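Local structure of acyl-CoA dehydrogenase (Mycobacterium thermoresistibile, 3PFD) at residues 29-32 with 33-37; 285-288 with 289-292; 303-306 with 307-311; 312-315 with 316-320; 363-366 with 367-370. The protein probably catalyses the flavin-dependent 2,3-dehydrogenation of saturated acyl-CoA thioesters, passing the electrons taken up by its FAD to an acceptor. One frame throughout, in Å; residues are numbered along the deposited sequence.

Contact 1. Residues 29-32 with 33-37; sequences AIRA and LAEKE
Helix 24-47 opens the N-terminal helical domain of the acyl-CoA dehydrogenase fold, and one of its turns brings R31 alongside E35 and K36 past A32. Ordinary i to i+4 backbone bonds join the turns, E35 N to R31 O at 2.8 Å being one of them. R31 and E35 run next to one another in the same direction, but they meet through carbon: R31 CG is 3.9 Å from E35 CD. Their charged ends do not pair, since R31 NE is 4.5 Å from E35 OE2 and the oxygen lies far from the plane of the guanidinium, which leaves a charge attraction without an N-H aimed at it. R31 CG is anti to the backbone N (chi1 -177°); this start and a bend at chi3 direct the guanidinium toward E89, with which NE forms a salt bridge, while E35 OE2 has its own salt bridge to R92. The two residues thus tie this helix to helix 80-91 and the chain just beyond it, where long side chains with charged ends can reach their partners. R31 and R92 also come close to each other, and the two carboxylates probably offset that like charge. K36 runs extended past the small A32, with both CB and CG of K36 3.2 Å from A32 O. The apolar face holds I30, L33 and A34. I30 CD1 approaches L33 CD2 at 4.5 Å; both residues pack on L59 of helix 53-61, L33 touches A58 as well, and the short A34 lets V93 come close.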
# COMPACT_ATOMS: atom_id res chain seq x y z
N ALA C 29 11.45 -33.78 -5.18
CA ALA C 29 11.44 -34.77 -4.10
C ALA C 29 10.78 -34.26 -2.82
O ALA C 29 9.97 -34.97 -2.23
CB ALA C 29 12.85 -35.25 -3.80
N ILE C 30 11.13 -33.05 -2.37
CA ILE C 30 10.49 -32.51 -1.15
C ILE C 30 9.03 -32.17 -1.35
O ILE C 30 8.24 -32.42 -0.45
CB ILE C 30 11.26 -31.33 -0.47
CG1 ILE C 30 10.59 -30.97 0.85
CG2 ILE C 30 11.36 -30.13 -1.38
CD1 ILE C 30 10.54 -32.11 1.88
N ARG C 31 8.66 -31.64 -2.51
CA ARG C 31 7.25 -31.40 -2.82
C ARG C 31 6.42 -32.68 -2.79
O ARG C 31 5.29 -32.67 -2.31
CB ARG C 31 7.04 -30.73 -4.19
CG ARG C 31 5.56 -30.42 -4.46
CD ARG C 31 5.34 -29.51 -5.63
NE ARG C 31 5.60 -28.12 -5.24
CZ ARG C 31 5.25 -27.05 -5.95
NH1 ARG C 31 4.61 -27.19 -7.12
NH2 ARG C 31 5.53 -25.84 -5.49
N ALA C 32 6.96 -33.77 -3.34
CA ALA C 32 6.22 -35.04 -3.37
C ALA C 32 5.99 -35.56 -1.96
O ALA C 32 4.89 -35.93 -1.60
CB ALA C 32 6.94 -36.08 -4.23
N LEU C 33 7.04 -35.53 -1.14
CA LEU C 33 6.90 -35.92 0.26
C LEU C 33 5.92 -35.01 1.00
O LEU C 33 5.06 -35.51 1.72
CB LEU C 33 8.26 -35.89 0.95
CG LEU C 33 8.24 -36.51 2.35
CD1 LEU C 33 9.50 -37.28 2.53
CD2 LEU C 33 8.06 -35.47 3.46
N ALA C 34 6.04 -33.70 0.82
CA ALA C 34 5.12 -32.80 1.49
C ALA C 34 3.67 -33.05 1.07
O ALA C 34 2.80 -33.16 1.92
CB ALA C 34 5.51 -31.36 1.29
N GLU C 35 3.42 -33.18 -0.23
CA GLU C 35 2.04 -33.34 -0.71
C GLU C 35 1.44 -34.70 -0.32
O GLU C 35 0.26 -34.80 -0.01
CB GLU C 35 1.94 -33.07 -2.21
CG GLU C 35 1.79 -31.56 -2.53
CD GLU C 35 1.80 -31.24 -4.00
OE1 GLU C 35 1.97 -32.16 -4.83
OE2 GLU C 35 1.63 -30.05 -4.36
N LYS C 36 2.27 -35.74 -0.31
CA LYS C 36 1.82 -37.09 -0.02
C LYS C 36 1.75 -37.36 1.48
O LYS C 36 0.75 -37.88 1.96
CB LYS C 36 2.72 -38.14 -0.71
CG LYS C 36 2.65 -38.16 -2.24
CD LYS C 36 3.76 -39.08 -2.82
CE LYS C 36 3.67 -39.23 -4.35
NZ LYS C 36 4.90 -39.87 -4.92
N GLU C 37 2.81 -37.00 2.20
CA GLU C 37 2.99 -37.42 3.60
C GLU C 37 2.69 -36.36 4.66
O GLU C 37 2.50 -36.69 5.84
CB GLU C 37 4.42 -37.94 3.83
CG GLU C 37 4.87 -39.06 2.89
CD GLU C 37 4.15 -40.40 3.12
OE1 GLU C 37 3.52 -40.61 4.19
OE2 GLU C 37 4.23 -41.26 2.20

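Contact 2. Residues 285-288 with 289-292; sequences GRPV and SDNQ. With FDA (dihydroflavine-adenine dinucleotide), chain B.
Leaving strand 286-287, the backbone coils through tight turns in which P287 O accepts D290 N at 3.0 Å and V288 O accepts N291 N, which brings N291 round to face R286. The N291 side chain then doubles back: its ND2 gives a second bond to V288 O at 2.9 Å, from the same face as N291 N. Its other end, OD1, is gripped side-on by R286, with NH2 at 2.8 Å and NE at 3.2 Å from N291 OD1. NH2 lies in the carbonyl plane, whereas NE stands above it. Guanidinium and amide planes are 81° apart. R286 starts with CG wedged between the backbone N and carbonyl carbon (chi1 52°), then extends over D290, CD passing 3.8 Å from D290 CB. A water accepts from N291 ND2 and may also give a long bond to P287 O. Held at both ends, the N291 amide cannot easily turn, and it lies flat over the adenine, N291 CG being 3.4 Å from N1A of the cofactor. V288 suits the neighbouring place because its compact branches fit against the ribose, with V288 CB 3.5 Å from O4B, while R286 NH2 comes within 3.6 Å of N6A at the adenine rim. Together they line the adenosine end of the flavin dinucleotide pocket, to which R281, Q350 and G354, and Y136, S145 and T379 of a neighbouring subunit, contribute hydrogen bonds.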
# COMPACT_ATOMS: atom_id res chain seq x y z
N GLY C 285 -22.18 -16.96 -14.67
CA GLY C 285 -21.98 -17.74 -15.90
C GLY C 285 -20.53 -17.98 -16.34
O GLY C 285 -20.30 -18.45 -17.44
N ARG C 286 -19.53 -17.66 -15.49
CA ARG C 286 -18.12 -17.82 -15.88
C ARG C 286 -17.28 -18.02 -14.61
O ARG C 286 -17.74 -17.69 -13.53
CB ARG C 286 -17.64 -16.58 -16.69
CG ARG C 286 -17.93 -15.24 -15.95
CD ARG C 286 -17.45 -13.94 -16.64
NE ARG C 286 -17.47 -12.89 -15.62
CZ ARG C 286 -18.50 -12.06 -15.40
NH1 ARG C 286 -19.59 -12.10 -16.18
NH2 ARG C 286 -18.42 -11.18 -14.42
N PRO C 287 -16.06 -18.58 -14.74
CA PRO C 287 -15.19 -18.73 -13.57
C PRO C 287 -14.99 -17.37 -12.90
O PRO C 287 -14.95 -16.37 -13.59
CB PRO C 287 -13.87 -19.19 -14.19
CG PRO C 287 -14.29 -19.98 -15.36
CD PRO C 287 -15.55 -19.35 -15.90
N VAL C 288 -14.85 -17.32 -11.57
CA VAL C 288 -14.52 -16.02 -10.94
C VAL C 288 -13.15 -15.48 -11.39
O VAL C 288 -12.92 -14.26 -11.40
CB VAL C 288 -14.75 -15.98 -9.39
CG1 VAL C 288 -16.22 -16.13 -9.08
CG2 VAL C 288 -13.89 -17.02 -8.65
N SER C 289 -12.27 -16.37 -11.82
CA SER C 289 -10.98 -15.96 -12.36
C SER C 289 -11.09 -15.22 -13.71
O SER C 289 -10.13 -14.60 -14.15
CB SER C 289 -10.06 -17.18 -12.48
OG SER C 289 -10.59 -18.13 -13.38
N ASP C 290 -12.26 -15.30 -14.35
CA ASP C 290 -12.53 -14.58 -15.61
C ASP C 290 -12.60 -13.04 -15.45
O ASP C 290 -12.55 -12.32 -16.44
CB ASP C 290 -13.84 -15.05 -16.24
CG ASP C 290 -13.63 -16.07 -17.31
OD1 ASP C 290 -14.46 -16.13 -18.26
OD2 ASP C 290 -12.64 -16.83 -17.22
N ASN C 291 -12.71 -12.56 -14.22
CA ASN C 291 -12.84 -11.14 -13.93
C ASN C 291 -11.47 -10.47 -13.81
O ASN C 291 -10.60 -10.95 -13.07
CB ASN C 291 -13.64 -10.93 -12.65
CG ASN C 291 -15.00 -11.57 -12.72
OD1 ASN C 291 -15.82 -11.14 -13.50
ND2 ASN C 291 -15.24 -12.60 -11.90
N GLN C 292 -11.28 -9.37 -14.52
CA GLN C 292 -9.97 -8.75 -14.57
C GLN C 292 -9.45 -8.28 -13.19
O GLN C 292 -8.24 -8.34 -12.95
CB GLN C 292 -9.89 -7.63 -15.64
CG GLN C 292 -8.42 -7.26 -15.97
CD GLN C 292 -8.27 -6.10 -16.92
OE1 GLN C 292 -8.79 -5.01 -16.67
NE2 GLN C 292 -7.56 -6.34 -18.05
PA FDA B . -18.18 -16.00 -4.60
O1A FDA B . -19.35 -15.19 -5.08
O2A FDA B . -17.87 -17.35 -5.16
O5B FDA B . -16.85 -15.10 -4.77
C5B FDA B . -15.55 -15.69 -4.77
C4B FDA B . -14.57 -14.58 -5.10
O4B FDA B . -14.84 -14.14 -6.45
C3B FDA B . -14.70 -13.35 -4.21
O3B FDA B . -13.44 -12.72 -4.07
C2B FDA B . -15.50 -12.38 -5.06
O2B FDA B . -15.26 -11.02 -4.73
C1B FDA B . -15.02 -12.71 -6.47
N9A FDA B . -16.01 -12.28 -7.50
C8A FDA B . -17.23 -12.82 -7.71
N7A FDA B . -17.82 -12.15 -8.71
C5A FDA B . -16.97 -11.19 -9.16
C6A FDA B . -17.04 -10.21 -10.17
N6A FDA B . -18.16 -10.09 -10.95
N1A FDA B . -15.99 -9.36 -10.34
C2A FDA B . -14.88 -9.47 -9.58
N3A FDA B . -14.80 -10.41 -8.61
C4A FDA B . -15.82 -11.27 -8.38
N1 FDA B . -25.63 -14.39 3.25
C2 FDA B . -26.93 -14.36 3.64
O2 FDA B . -27.85 -14.58 2.82
N3 FDA B . -27.26 -14.12 4.93
C4 FDA B . -26.32 -13.88 5.86
O4 FDA B . -26.70 -13.64 7.02
C4X FDA B . -24.97 -13.88 5.50
N5 FDA B . -24.03 -13.94 6.46
C5X FDA B . -22.75 -14.32 6.17
C6 FDA B . -21.90 -14.74 7.21
C7 FDA B . -20.68 -15.37 6.94
C7M FDA B . -19.82 -15.80 8.10
C8 FDA B . -20.27 -15.57 5.62
C8M FDA B . -18.95 -16.27 5.28
C9 FDA B . -21.12 -15.17 4.59
C9A FDA B . -22.34 -14.55 4.84
N10 FDA B . -23.30 -14.42 3.80
C10 FDA B . -24.64 -14.16 4.16
C1' FDA B . -22.94 -14.75 2.40
C2' FDA B . -21.96 -13.75 1.77
O2' FDA B . -22.67 -12.56 1.40
C3' FDA B . -21.25 -14.40 0.58
O3' FDA B . -20.15 -15.19 1.07
C4' FDA B . -20.69 -13.33 -0.37
O4' FDA B . -21.79 -12.65 -0.97
C5' FDA B . -19.76 -13.92 -1.43
O5' FDA B . -20.36 -15.06 -2.06
P FDA B . -19.53 -16.44 -2.11
O1P FDA B . -19.07 -16.79 -0.73
O2P FDA B . -20.39 -17.44 -2.90
O3P FDA B . -18.22 -16.07 -2.98
O HOH W 1 -17.47 -14.58 -12.54

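Contact 3. Residues 303-306 with 307-311; sequences MKIE and AARLM
E306 and R309, three residues apart on helix 292-321, form a salt bridge in which R309 NH1 meets E306 OE1 at 2.9 Å. The oxygen sits at the guanidinium edge, close to its plane, and R309 NH1 comes almost in line with the E306 CD-OE1 bond; carboxylate and guanidinium planes are 33° apart. E306 reaches this position by a bend at chi2 (61°), which swings the carboxylate forward, toward R309 and L310 of the next turn, and leaves its other oxygen, OE2, 3.5 Å from L310 CG. Beside the same guanidinium lies I305, whose CG2 is 3.8 Å from R309 NH1, an apolar branch packed obliquely against it. In the next shell, backbone bonds keep the partners in step: R309 N to I305 O at 2.9 Å and L310 N to E306 O at 3.1 Å. The arginine suits its place because one planar group can serve several acceptors, R309 NE making a salt bridge with E88 and NH2 a hydrogen bond with Q268. E306 is likewise shared, its OE2 pairing with R318 of a neighbouring subunit. K304 carries its charge the other way, to E343. A307 and A308 have methyls short enough for F336 to settle against them. Helix 292-321 therefore packs on helix 256-280, met by I305 and R309, and on helix 326-352, met by K304 and the two alanines, with helix 80-91 reached through E88, while A307 and L310 face M311 and S314 of that same neighbouring subunit.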
# COMPACT_ATOMS: atom_id res chain seq x y z
N MET C 303 3.72 -12.12 -8.65
CA MET C 303 4.85 -11.24 -8.89
C MET C 303 5.67 -11.01 -7.62
O MET C 303 6.91 -11.13 -7.64
CB MET C 303 4.33 -9.89 -9.42
CG MET C 303 5.35 -8.77 -9.54
SD MET C 303 4.61 -7.29 -10.33
CE MET C 303 3.46 -6.73 -9.08
N LYS C 304 4.97 -10.62 -6.56
CA LYS C 304 5.56 -10.38 -5.25
C LYS C 304 6.15 -11.64 -4.64
O LYS C 304 7.25 -11.58 -4.08
CB LYS C 304 4.54 -9.74 -4.29
CG LYS C 304 4.20 -8.27 -4.69
CD LYS C 304 3.20 -7.65 -3.69
CE LYS C 304 2.74 -6.27 -4.14
NZ LYS C 304 2.12 -5.55 -2.96
N ILE C 305 5.45 -12.77 -4.76
CA ILE C 305 6.03 -14.05 -4.29
C ILE C 305 7.38 -14.38 -4.97
O ILE C 305 8.33 -14.85 -4.32
CB ILE C 305 5.10 -15.24 -4.49
CG1 ILE C 305 3.88 -15.14 -3.57
CG2 ILE C 305 5.84 -16.55 -4.23
CD1 ILE C 305 2.78 -16.16 -3.91
N GLU C 306 7.47 -14.12 -6.28
CA GLU C 306 8.70 -14.45 -7.01
C GLU C 306 9.83 -13.51 -6.59
O GLU C 306 10.95 -13.96 -6.43
CB GLU C 306 8.49 -14.44 -8.53
CG GLU C 306 9.74 -14.75 -9.37
CD GLU C 306 10.35 -16.16 -9.10
OE1 GLU C 306 9.71 -17.03 -8.47
OE2 GLU C 306 11.49 -16.41 -9.54
N ALA C 307 9.54 -12.22 -6.41
CA ALA C 307 10.55 -11.29 -5.90
C ALA C 307 11.06 -11.71 -4.51
O ALA C 307 12.27 -11.78 -4.27
CB ALA C 307 10.02 -9.86 -5.85
N ALA C 308 10.13 -12.03 -3.62
CA ALA C 308 10.49 -12.50 -2.28
C ALA C 308 11.37 -13.77 -2.36
O ALA C 308 12.38 -13.87 -1.66
CB ALA C 308 9.26 -12.76 -1.48
N ARG C 309 10.97 -14.72 -3.22
CA ARG C 309 11.71 -16.00 -3.36
C ARG C 309 13.18 -15.76 -3.77
O ARG C 309 14.11 -16.25 -3.12
CB ARG C 309 10.99 -16.95 -4.34
CG ARG C 309 11.74 -18.27 -4.59
CD ARG C 309 11.06 -19.19 -5.62
NE ARG C 309 9.86 -19.81 -5.07
CZ ARG C 309 8.60 -19.49 -5.41
NH1 ARG C 309 8.37 -18.54 -6.32
NH2 ARG C 309 7.58 -20.13 -4.84
N LEU C 310 13.38 -14.99 -4.84
CA LEU C 310 14.72 -14.69 -5.31
C LEU C 310 15.60 -13.98 -4.28
O LEU C 310 16.80 -14.26 -4.17
CB LEU C 310 14.64 -13.87 -6.60
CG LEU C 310 13.95 -14.66 -7.71
CD1 LEU C 310 13.53 -13.71 -8.83
CD2 LEU C 310 14.92 -15.77 -8.21
N MET C 311 15.00 -13.06 -3.52
CA MET C 311 15.75 -12.35 -2.49
C MET C 311 16.09 -13.28 -1.30
O MET C 311 17.17 -13.18 -0.73
CB MET C 311 15.04 -11.08 -2.05
CG MET C 311 15.94 -10.26 -1.11
SD MET C 311 15.63 -8.50 -1.14
CE MET C 311 14.11 -8.39 -0.23

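Contact 4. Residues 312-315 with 316-320; sequences VYSA and AARAE
R318 follows S314 by one helical turn, and its first carbons lie over the serine carbonyl. R318 CB is 3.5 Å from S314 O, and R318 CG comes nearer still, at 3.3 Å from S314 O. With chi1 at -65°, CG stands beside the backbone N and anti to the carbonyl carbon, which leads the chain back along the preceding turn. R318 CD then passes 3.8 Å from S314 O and 4.2 Å from S314 OG, before a bend at chi3 takes the guanidinium away from the serine; the side chain also touches I329. The small S314 leaves room for R318 CD and for L310 of a neighbouring subunit. The carbonyl itself is bonded to the R318 backbone, N to S314 O being 2.9 Å. Elsewhere on this part of helix 292-321, A315 lets helices 326-352 and 256-280 approach, A316 helix 80-91, and A319 the loop at H254. Y313 lies against V81 and I85 of helix 80-91, and its OH is hydrogen-bonded to E88 and R27. Since no charged pair or side-chain hydrogen bond joins the two turns, they are held by backbone hydrogen bonds, and alanine favours the helix and leaves a low surface, while the Y313 hydroxyl pairs with residues of other helices.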
# COMPACT_ATOMS: atom_id res chain seq x y z
N VAL C 312 15.18 -14.16 -0.93
CA VAL C 312 15.52 -15.25 0.00
C VAL C 312 16.72 -16.12 -0.48
O VAL C 312 17.71 -16.33 0.27
CB VAL C 312 14.28 -16.14 0.34
CG1 VAL C 312 14.70 -17.46 1.04
CG2 VAL C 312 13.29 -15.35 1.18
N TYR C 313 16.68 -16.60 -1.72
CA TYR C 313 17.77 -17.46 -2.19
C TYR C 313 19.12 -16.71 -2.25
O TYR C 313 20.16 -17.25 -1.92
CB TYR C 313 17.47 -18.16 -3.53
CG TYR C 313 16.24 -19.04 -3.54
CD1 TYR C 313 15.66 -19.51 -2.34
CD2 TYR C 313 15.68 -19.46 -4.75
CE1 TYR C 313 14.52 -20.31 -2.36
CE2 TYR C 313 14.55 -20.26 -4.77
CZ TYR C 313 13.97 -20.69 -3.58
OH TYR C 313 12.84 -21.49 -3.61
N SER C 314 19.06 -15.45 -2.66
CA SER C 314 20.22 -14.59 -2.72
C SER C 314 20.85 -14.37 -1.32
O SER C 314 22.06 -14.53 -1.13
CB SER C 314 19.80 -13.26 -3.34
OG SER C 314 20.95 -12.54 -3.70
N ALA C 315 20.02 -14.01 -0.36
CA ALA C 315 20.47 -13.84 1.00
C ALA C 315 21.10 -15.13 1.55
O ALA C 315 22.14 -15.08 2.22
CB ALA C 315 19.30 -13.41 1.88
N ALA C 316 20.47 -16.27 1.26
CA ALA C 316 21.00 -17.59 1.67
C ALA C 316 22.36 -17.88 1.01
O ALA C 316 23.30 -18.26 1.71
CB ALA C 316 20.01 -18.71 1.36
N ALA C 317 22.46 -17.69 -0.31
CA ALA C 317 23.73 -17.87 -1.03
C ALA C 317 24.85 -17.02 -0.41
O ALA C 317 25.93 -17.53 -0.12
CB ALA C 317 23.58 -17.56 -2.51
N ARG C 318 24.55 -15.74 -0.17
CA ARG C 318 25.51 -14.81 0.44
C ARG C 318 25.90 -15.19 1.89
O ARG C 318 27.07 -15.08 2.28
CB ARG C 318 25.03 -13.36 0.31
CG ARG C 318 24.96 -12.86 -1.17
CD ARG C 318 24.29 -11.50 -1.34
NE ARG C 318 24.99 -10.49 -0.57
CZ ARG C 318 24.55 -9.25 -0.35
NH1 ARG C 318 23.40 -8.84 -0.88
NH2 ARG C 318 25.29 -8.41 0.37
N ALA C 319 24.93 -15.67 2.68
CA ALA C 319 25.20 -16.15 4.04
C ALA C 319 26.23 -17.29 4.05
O ALA C 319 27.12 -17.34 4.88
CB ALA C 319 23.91 -16.59 4.73
N GLU C 320 26.09 -18.22 3.11
CA GLU C 320 26.93 -19.39 3.04
C GLU C 320 28.38 -19.05 2.67
O GLU C 320 29.31 -19.78 3.04
CB GLU C 320 26.37 -20.35 2.01
CG GLU C 320 27.09 -21.66 1.97
CD GLU C 320 26.20 -22.75 1.51
OE1 GLU C 320 25.71 -22.66 0.37
OE2 GLU C 320 25.97 -23.69 2.30

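Contact 5. Residues 363-366 with 367-370; sequences VERM and MRDA
The R368 guanidinium has the E364 carboxylate at its edge and R365 CA over one face, 3.4 Å above the plane and offset toward the rim. The carboxylate and guanidinium planes are inclined by 23°. R368 presents its NE and NH2 side: NH2 gives a nearly straight bond to E364 OE1 at 3.0 Å, meeting it on the syn side, and NE bonds OE2 in a contact modelled as very short, so its exact length is doubtful. A bend at chi2 (-76°) turns E364 forward toward R368, one turn on. R365 and D369 form a looser pair. R365 NE is 4.1 Å from D369 OD2, and a water at the guanidinium edge bridges them, 2.9 Å from R365 NE and 2.6 Å from D369 OD2. Carbon also touches the acid, R365 CG lying 3.6 Å from D369 OD2. The buried charges of D369 and R368 have further partners: D369 OD1 accepts from I217 N, and R368 NH1 pairs with D46 and with the carbonyl of L215. The unbranched methionines fill the apolar sides, M366 against I266 and A270 of helix 256-280 and M367 against M342 and T346 of helix 326-352. Helix 363-373 is thus packed against both of those helices, with R365 reaching A42 and D46 of helix 24-47 and R368 O bonded to Y357 of a neighbouring subunit.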
# COMPACT_ATOMS: atom_id res chain seq x y z
N VAL C 363 -6.89 -21.95 3.23
CA VAL C 363 -6.38 -20.57 3.11
C VAL C 363 -6.51 -19.74 4.40
O VAL C 363 -5.68 -18.95 4.72
CB VAL C 363 -6.96 -19.81 1.87
CG1 VAL C 363 -6.45 -20.44 0.59
CG2 VAL C 363 -8.52 -19.75 1.89
N GLU C 364 -7.59 -19.96 5.13
CA GLU C 364 -7.84 -19.43 6.46
C GLU C 364 -6.64 -19.79 7.43
O GLU C 364 -6.08 -18.93 8.12
CB GLU C 364 -9.16 -20.13 6.83
CG GLU C 364 -9.79 -20.01 8.09
CD GLU C 364 -9.15 -20.78 9.18
OE1 GLU C 364 -8.98 -22.04 9.11
OE2 GLU C 364 -8.87 -20.09 10.14
N ARG C 365 -6.24 -21.06 7.46
CA ARG C 365 -5.07 -21.45 8.26
C ARG C 365 -3.78 -20.78 7.77
O ARG C 365 -2.97 -20.26 8.56
CB ARG C 365 -4.90 -22.97 8.26
CG ARG C 365 -3.66 -23.43 9.00
CD ARG C 365 -3.37 -24.90 8.71
NE ARG C 365 -2.78 -25.19 7.40
CZ ARG C 365 -3.36 -25.93 6.45
NH1 ARG C 365 -4.59 -26.43 6.61
NH2 ARG C 365 -2.71 -26.17 5.31
N MET C 366 -3.60 -20.77 6.46
CA MET C 366 -2.46 -20.09 5.85
C MET C 366 -2.30 -18.61 6.26
O MET C 366 -1.19 -18.13 6.48
CB MET C 366 -2.54 -20.23 4.34
CG MET C 366 -2.27 -21.69 3.84
SD MET C 366 -2.75 -21.82 2.11
CE MET C 366 -2.45 -23.54 1.79
N MET C 367 -3.43 -17.93 6.38
CA MET C 367 -3.43 -16.51 6.73
C MET C 367 -2.99 -16.37 8.18
O MET C 367 -2.11 -15.54 8.51
CB MET C 367 -4.85 -15.93 6.53
CG MET C 367 -4.93 -14.43 6.77
SD MET C 367 -6.60 -13.80 6.60
CE MET C 367 -6.40 -12.20 7.40
N ARG C 368 -3.59 -17.20 9.04
CA ARG C 368 -3.24 -17.22 10.46
C ARG C 368 -1.75 -17.54 10.68
O ARG C 368 -1.08 -16.85 11.46
CB ARG C 368 -4.14 -18.19 11.22
CG ARG C 368 -5.62 -17.72 11.29
CD ARG C 368 -6.45 -18.62 12.18
NE ARG C 368 -6.82 -19.89 11.55
CZ ARG C 368 -6.31 -21.08 11.85
NH1 ARG C 368 -5.31 -21.20 12.75
NH2 ARG C 368 -6.77 -22.16 11.20
N ASP C 369 -1.24 -18.54 9.97
CA ASP C 369 0.19 -18.90 10.00
C ASP C 369 1.09 -17.79 9.47
O ASP C 369 2.18 -17.57 9.99
CB ASP C 369 0.47 -20.17 9.17
CG ASP C 369 -0.23 -21.42 9.72
OD1 ASP C 369 -0.77 -21.39 10.88
OD2 ASP C 369 -0.23 -22.43 8.97
N ALA C 370 0.68 -17.13 8.38
CA ALA C 370 1.56 -16.14 7.76
C ALA C 370 1.94 -15.04 8.74
O ALA C 370 3.06 -14.53 8.69
CB ALA C 370 0.91 -15.54 6.49
O HOH W 2 -0.16 -23.97 6.91

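In the fold
All five contacts are local and follow one another along the chain, so none closes a long loop, nests or crosses. Contact 1 lies early, on helix 24-47, and points its charges at the end of helix 80-91. Contact 2 turns the chain from strand 286-287 into helix 292-321, which then carries contacts 3 and 4, adjoining in sequence with centres 14 Å apart. Both reach E88 of helix 80-91, the neighbour of the E89 used by contact 1. Contact 5, on helix 363-373, touches helix 24-47 at A42 and D46, beyond contact 1. Contacts 3, 4 and 5 thus link N- and C-terminal helices, contact 2 lines the flavin pocket, and contacts 2 to 5 touch other subunits.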